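Local coordinates for flagellar basal body protein (Helicobacter pylori, PDB 5NPY) that probably builds part of the flagellar hook, the curved segment that joins the basal body rod to the filament and passes on motor torque, at residues Q209-N214 and E376-N381; A129-A132 and L136-P139. All blocks are in the same frame, centred on the assembly; numbering follows the deposited sequence.

Interaction 1 (Q209-N214 and E376-N381); sequences QDFFLN and EYYMTN. With 144 (tris-hydroxymethyl-methyl-ammonium), chain B.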
loop_
_atom_site.group_PDB
_atom_site.type_symbol
_atom_site.label_atom_id
_atom_site.label_comp_id
_atom_site.label_asym_id
_atom_site.label_seq_id
_atom_site.Cartn_x
_atom_site.Cartn_y
_atom_site.Cartn_z
ATOM N N GLN A 209 -7.497 26.785 6.949
ATOM C CA GLN A 209 -8.443 26.474 8.023
ATOM C C GLN A 209 -8.644 24.978 8.186
ATOM O O GLN A 209 -9.021 24.532 9.276
ATOM C CB GLN A 209 -9.806 27.145 7.777
ATOM C CG GLN A 209 -10.573 26.595 6.564
ATOM C CD GLN A 209 -10.363 27.422 5.299
ATOM O OE1 GLN A 209 -9.331 28.078 5.113
ATOM N NE2 GLN A 209 -11.353 27.404 4.435
ATOM N N ASP A 210 -8.383 24.201 7.125
ATOM C CA ASP A 210 -8.474 22.743 7.186
ATOM C C ASP A 210 -7.501 22.140 8.191
ATOM O O ASP A 210 -7.754 21.044 8.709
ATOM C CB ASP A 210 -8.199 22.141 5.810
ATOM C CG ASP A 210 -9.431 22.099 4.926
ATOM O OD1 ASP A 210 -9.720 20.999 4.392
ATOM O OD2 ASP A 210 -10.096 23.150 4.754
ATOM N N PHE A 211 -6.375 22.816 8.446
ATOM C CA PHE A 211 -5.324 22.351 9.342
ATOM C C PHE A 211 -5.198 23.187 10.607
ATOM O O PHE A 211 -4.944 22.627 11.675
ATOM C CB PHE A 211 -3.982 22.352 8.612
ATOM C CG PHE A 211 -2.858 21.717 9.392
ATOM C CD1 PHE A 211 -2.974 20.427 9.886
ATOM C CD2 PHE A 211 -1.676 22.401 9.607
ATOM C CE1 PHE A 211 -1.932 19.836 10.591
ATOM C CE2 PHE A 211 -0.639 21.817 10.312
ATOM C CZ PHE A 211 -0.761 20.529 10.795
ATOM N N PHE A 212 -5.387 24.518 10.506
ATOM C CA PHE A 212 -5.195 25.440 11.623
ATOM C C PHE A 212 -6.389 25.498 12.582
ATOM O O PHE A 212 -6.219 25.959 13.713
ATOM C CB PHE A 212 -4.906 26.871 11.116
ATOM C CG PHE A 212 -3.494 27.078 10.592
ATOM C CD1 PHE A 212 -2.527 26.098 10.730
ATOM C CD2 PHE A 212 -3.144 28.259 9.947
ATOM C CE1 PHE A 212 -1.225 26.291 10.229
ATOM C CE2 PHE A 212 -1.854 28.461 9.455
ATOM C CZ PHE A 212 -0.893 27.469 9.596
ATOM N N LEU A 213 -7.580 25.076 12.161
ATOM C CA LEU A 213 -8.755 25.021 13.021
ATOM C C LEU A 213 -9.000 23.603 13.534
ATOM O O LEU A 213 -8.660 22.615 12.874
ATOM C CB LEU A 213 -10.002 25.510 12.278
ATOM C CG LEU A 213 -9.840 26.972 11.825
ATOM C CD1 LEU A 213 -11.084 27.541 11.099
ATOM C CD2 LEU A 213 -9.428 27.880 12.988
ATOM N N ASN A 214 -9.610 23.506 14.717
ATOM C CA ASN A 214 -10.009 22.204 15.229
ATOM C C ASN A 214 -11.472 21.922 14.865
ATOM O O ASN A 214 -12.145 22.728 14.224
ATOM C CB ASN A 214 -9.771 22.124 16.737
ATOM C CG ASN A 214 -10.664 23.073 17.530
ATOM O OD1 ASN A 214 -11.638 23.640 17.016
ATOM N ND2 ASN A 214 -10.322 23.260 18.792
ATOM N N GLU A 376 -5.467 12.266 4.915
ATOM C CA GLU A 376 -5.307 13.617 4.411
ATOM C C GLU A 376 -3.975 14.183 4.897
ATOM O O GLU A 376 -3.607 14.008 6.061
ATOM C CB GLU A 376 -6.447 14.480 4.881
ATOM C CG GLU A 376 -7.821 13.855 4.709
ATOM C CD GLU A 376 -8.888 14.869 5.052
ATOM O OE1 GLU A 376 -9.557 14.723 6.089
ATOM O OE2 GLU A 376 -8.988 15.873 4.318
ATOM N N TYR A 377 -3.275 14.884 4.008
ATOM C CA TYR A 377 -1.891 15.311 4.206
ATOM C C TYR A 377 -1.816 16.831 4.136
ATOM O O TYR A 377 -2.355 17.449 3.202
ATOM C CB TYR A 377 -0.966 14.691 3.133
ATOM C CG TYR A 377 -1.075 13.167 2.957
ATOM C CD1 TYR A 377 -0.019 12.323 3.323
ATOM C CD2 TYR A 377 -2.228 12.577 2.408
ATOM C CE1 TYR A 377 -0.109 10.924 3.169
ATOM C CE2 TYR A 377 -2.315 11.201 2.234
ATOM C CZ TYR A 377 -1.253 10.370 2.628
ATOM O OH TYR A 377 -1.334 8.989 2.479
ATOM N N TYR A 378 -1.141 17.432 5.111
ATOM C CA TYR A 378 -0.945 18.873 5.164
ATOM C C TYR A 378 0.543 19.123 5.318
ATOM O O TYR A 378 1.159 18.583 6.242
ATOM C CB TYR A 378 -1.717 19.498 6.326
ATOM C CG TYR A 378 -3.181 19.095 6.405
ATOM C CD1 TYR A 378 -3.599 18.045 7.217
ATOM C CD2 TYR A 378 -4.141 19.772 5.687
ATOM C CE1 TYR A 378 -4.946 17.671 7.291
ATOM C CE2 TYR A 378 -5.471 19.405 5.741
ATOM C CZ TYR A 378 -5.865 18.356 6.543
ATOM O OH TYR A 378 -7.187 18.004 6.592
ATOM N N MET A 379 1.125 19.938 4.428
ATOM C CA MET A 379 2.569 20.199 4.461
ATOM C C MET A 379 2.911 21.271 5.475
ATOM O O MET A 379 2.297 22.338 5.498
ATOM C CB MET A 379 3.103 20.626 3.103
ATOM C CG MET A 379 4.630 20.602 3.035
ATOM S SD MET A 379 5.153 20.829 1.301
ATOM C CE MET A 379 5.587 22.551 1.300
ATOM N N THR A 380 3.925 21.005 6.286
ATOM C CA THR A 380 4.228 21.866 7.416
ATOM C C THR A 380 5.616 22.467 7.359
ATOM O O THR A 380 5.851 23.491 8.009
ATOM C CB THR A 380 4.095 21.085 8.740
ATOM O OG1 THR A 380 4.982 19.945 8.705
ATOM C CG2 THR A 380 2.661 20.598 8.941
ATOM N N ASN A 381 6.535 21.851 6.633
ATOM C CA ASN A 381 7.916 22.284 6.588
ATOM C C ASN A 381 8.489 21.957 5.221
ATOM O O ASN A 381 8.284 20.853 4.710
ATOM C CB ASN A 381 8.776 21.606 7.665
ATOM C CG ASN A 381 10.095 22.301 7.852
ATOM O OD1 ASN A 381 10.148 23.410 8.373
ATOM N ND2 ASN A 381 11.166 21.675 7.392
HETATM C C1 144 B . 7.605 19.899 13.645
HETATM N N 144 B . 6.608 20.178 12.612
HETATM C C2 144 B . 6.067 21.524 12.800
HETATM O O2 144 B . 5.086 21.607 13.804
HETATM C C3 144 B . 5.520 19.211 12.690
HETATM O O3 144 B . 4.800 19.176 11.478
HETATM C C4 144 B . 7.148 20.116 11.243
HETATM O O4 144 B . 8.528 19.881 11.066
HETATM O O HOH W 1 -7.814 18.621 9.953
#

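Interaction 2 (A129-A132 and L136-P139); sequences ARDA and LVTP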
loop_
_atom_site.group_PDB
_atom_site.type_symbol
_atom_site.label_atom_id
_atom_site.label_comp_id
_atom_site.label_asym_id
_atom_site.label_seq_id
_atom_site.Cartn_x
_atom_site.Cartn_y
_atom_site.Cartn_z
ATOM N N ALA A 129 -11.854 -37.109 -13.364
ATOM C CA ALA A 129 -13.122 -36.501 -12.997
ATOM C C ALA A 129 -13.193 -36.436 -11.480
ATOM O O ALA A 129 -12.382 -37.043 -10.778
ATOM C CB ALA A 129 -14.303 -37.281 -13.580
ATOM N N ARG A 130 -14.164 -35.678 -10.977
ATOM C CA ARG A 130 -14.379 -35.536 -9.543
ATOM C C ARG A 130 -15.457 -36.508 -9.083
ATOM O O ARG A 130 -16.515 -36.612 -9.715
ATOM C CB ARG A 130 -14.792 -34.110 -9.168
ATOM C CG ARG A 130 -14.209 -33.016 -10.030
ATOM C CD ARG A 130 -14.503 -31.659 -9.424
ATOM N NE ARG A 130 -14.808 -30.672 -10.456
ATOM C CZ ARG A 130 -14.917 -29.367 -10.232
ATOM N NH1 ARG A 130 -14.724 -28.894 -9.008
ATOM N NH2 ARG A 130 -15.204 -28.538 -11.230
ATOM N N ASP A 131 -15.196 -37.205 -7.979
ATOM C CA ASP A 131 -16.239 -37.990 -7.334
ATOM C C ASP A 131 -17.153 -37.036 -6.553
ATOM O O ASP A 131 -17.035 -35.808 -6.647
ATOM C CB ASP A 131 -15.624 -39.102 -6.479
ATOM C CG ASP A 131 -14.888 -38.584 -5.256
ATOM O OD1 ASP A 131 -14.699 -37.361 -5.137
ATOM O OD2 ASP A 131 -14.473 -39.406 -4.409
ATOM N N ALA A 132 -18.078 -37.596 -5.767
ATOM C CA ALA A 132 -19.100 -36.777 -5.111
ATOM C C ALA A 132 -18.497 -35.689 -4.228
ATOM O O ALA A 132 -19.111 -34.631 -4.041
ATOM C CB ALA A 132 -20.035 -37.662 -4.284
ATOM N N LEU A 136 -10.215 -35.927 -7.352
ATOM C CA LEU A 136 -9.875 -36.350 -8.708
ATOM C C LEU A 136 -9.708 -37.863 -8.740
ATOM O O LEU A 136 -8.973 -38.431 -7.929
ATOM C CB LEU A 136 -8.593 -35.673 -9.199
ATOM C CG LEU A 136 -8.451 -34.154 -9.094
ATOM C CD1 LEU A 136 -7.362 -33.671 -10.033
ATOM C CD2 LEU A 136 -9.769 -33.447 -9.381
ATOM N N VAL A 137 -10.401 -38.516 -9.674
ATOM C CA VAL A 137 -10.422 -39.970 -9.764
ATOM C C VAL A 137 -10.356 -40.380 -11.226
ATOM O O VAL A 137 -10.816 -39.654 -12.113
ATOM C CB VAL A 137 -11.682 -40.579 -9.111
ATOM C CG1 VAL A 137 -11.641 -40.418 -7.589
ATOM C CG2 VAL A 137 -12.961 -39.963 -9.731
ATOM N N THR A 138 -9.773 -41.552 -11.463
ATOM C CA THR A 138 -9.822 -42.233 -12.752
ATOM C C THR A 138 -11.207 -42.872 -12.909
ATOM O O THR A 138 -12.075 -42.765 -12.033
ATOM C CB THR A 138 -8.677 -43.242 -12.826
ATOM O OG1 THR A 138 -8.893 -44.287 -11.871
ATOM C CG2 THR A 138 -7.365 -42.558 -12.517
ATOM N N PRO A 139 -11.491 -43.524 -14.045
ATOM C CA PRO A 139 -12.770 -44.254 -14.138
ATOM C C PRO A 139 -12.842 -45.487 -13.236
ATOM O O PRO A 139 -13.951 -45.926 -12.910
ATOM C CB PRO A 139 -12.862 -44.629 -15.624
ATOM C CG PRO A 139 -11.961 -43.662 -16.322
ATOM C CD PRO A 139 -10.834 -43.429 -15.362
#

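Interaction 1 (Q209-N214 and E376-N381)
Y378 meets both D210 and F211 of the short helix 209-212, and it is the first residue of segment 376-381 to touch that helix. Its CG lies anti to the carbonyl carbon (chi1 -50°), which carries the ring across to the helix. There Y378 CE2 lies 3.9 Å from D210 CB. The F211 ring lies nearly parallel to that of Y378, planes at 21°, but slid so far that the two barely overlap. Each ring instead receives the other's methylene over one face: F211 CB sits 4.2 Å from the Y378 centroid, and Y378 CB 4.1 Å from the F211 centroid, a reciprocal pair of CH-pi contacts. The closest carbons are F211 CD1 and Y378 CD1, 3.6 Å apart. At the phenol end a water gives a hydrogen bond of 2.7 Å to D210 O and reaches Y378 OH only weakly.

The helix thus packs on one side of the antiparallel sheet in which strand 370-381 runs between 346-364 and 396-406; I354 and E399 from these neighbours also touch F211.

Further on, T380 puts its CG2 methyl 3.8 Å from F211 CE2. T380 OG1 donates to O3 of the bound tris-hydroxymethyl-methyl-ammonium at 2.9 Å and is also hydrogen-bonded to T397 OG1. Beside it N381, which forms a classic beta bulge with T380 opposite T397, brings CB near the ligand's O4.

Interaction 2 (A129-A132 and L136-P139)
An antiparallel beta hairpin brings A129 and R130, at the end of strand 127-130, against L136 and V137 of the short strand 136-137. It lies at the surface in the part of the chain that belongs to the FlgE/F/G D1 domain, and strand 136-137 is an outermost strand of a small antiparallel sheet whose next members are 127-130 and 87-93.

A129 and V137 form the hydrogen-bonded pair, joined in both directions. A129 N donates to V137 O at 3.0 Å. The return bond, V137 N to A129 O, is shorter at 2.7 Å. A129 O also takes a CA-H...O contact from L136 CA at 3.3 Å, with an angle of 141° at the hydrogen.

R130 and L136 follow as the non-hydrogen-bonded pair, the CA atoms of R130 and L136 being 4.7 Å apart. Both side chains leave on the same face of the sheet, where each touches F87; the guanidinium of R130 goes on to I179, whose carbonyl oxygen accepts a hydrogen bond from NH1. A129 and V137 project from the other face, where the V137 side chain also touches Y143 of strand 143-148.

Past the paired residues the chain turns back through D131, whose OD1 accepts a hydrogen bond from Y135 N within the loop. V137 has CG1 anti to the carbonyl carbon (chi1 -70°), which leaves the second methyl to face the partner chain: V137 CG2 lies 3.2 Å from A129 O at the strand and 4.3 Å from D131 CB in the loop beyond it.

Going from the N terminus, the chain first closes interaction 2, a hairpin with just three residues between its segments, inside the D1 domain. It then runs on past strand 192-198 to helix 209-212, where interaction 1 opens. That contact closes a far longer loop: 161 residues, among them the five-stranded sheet that includes 247-252 and 320-325, intervene before segment 376-381 of strand 370-381 returns to the helix. The two contacts follow in series, neither nested nor crossed, on opposite sides of the chain's centre. The centres of interactions 1 and 2 are 64 Å apart. Interaction 2 joins sequence neighbours, whereas interaction 1 packs the helix that follows strand 204-207 on a later strand, 370-381, of the same sheet.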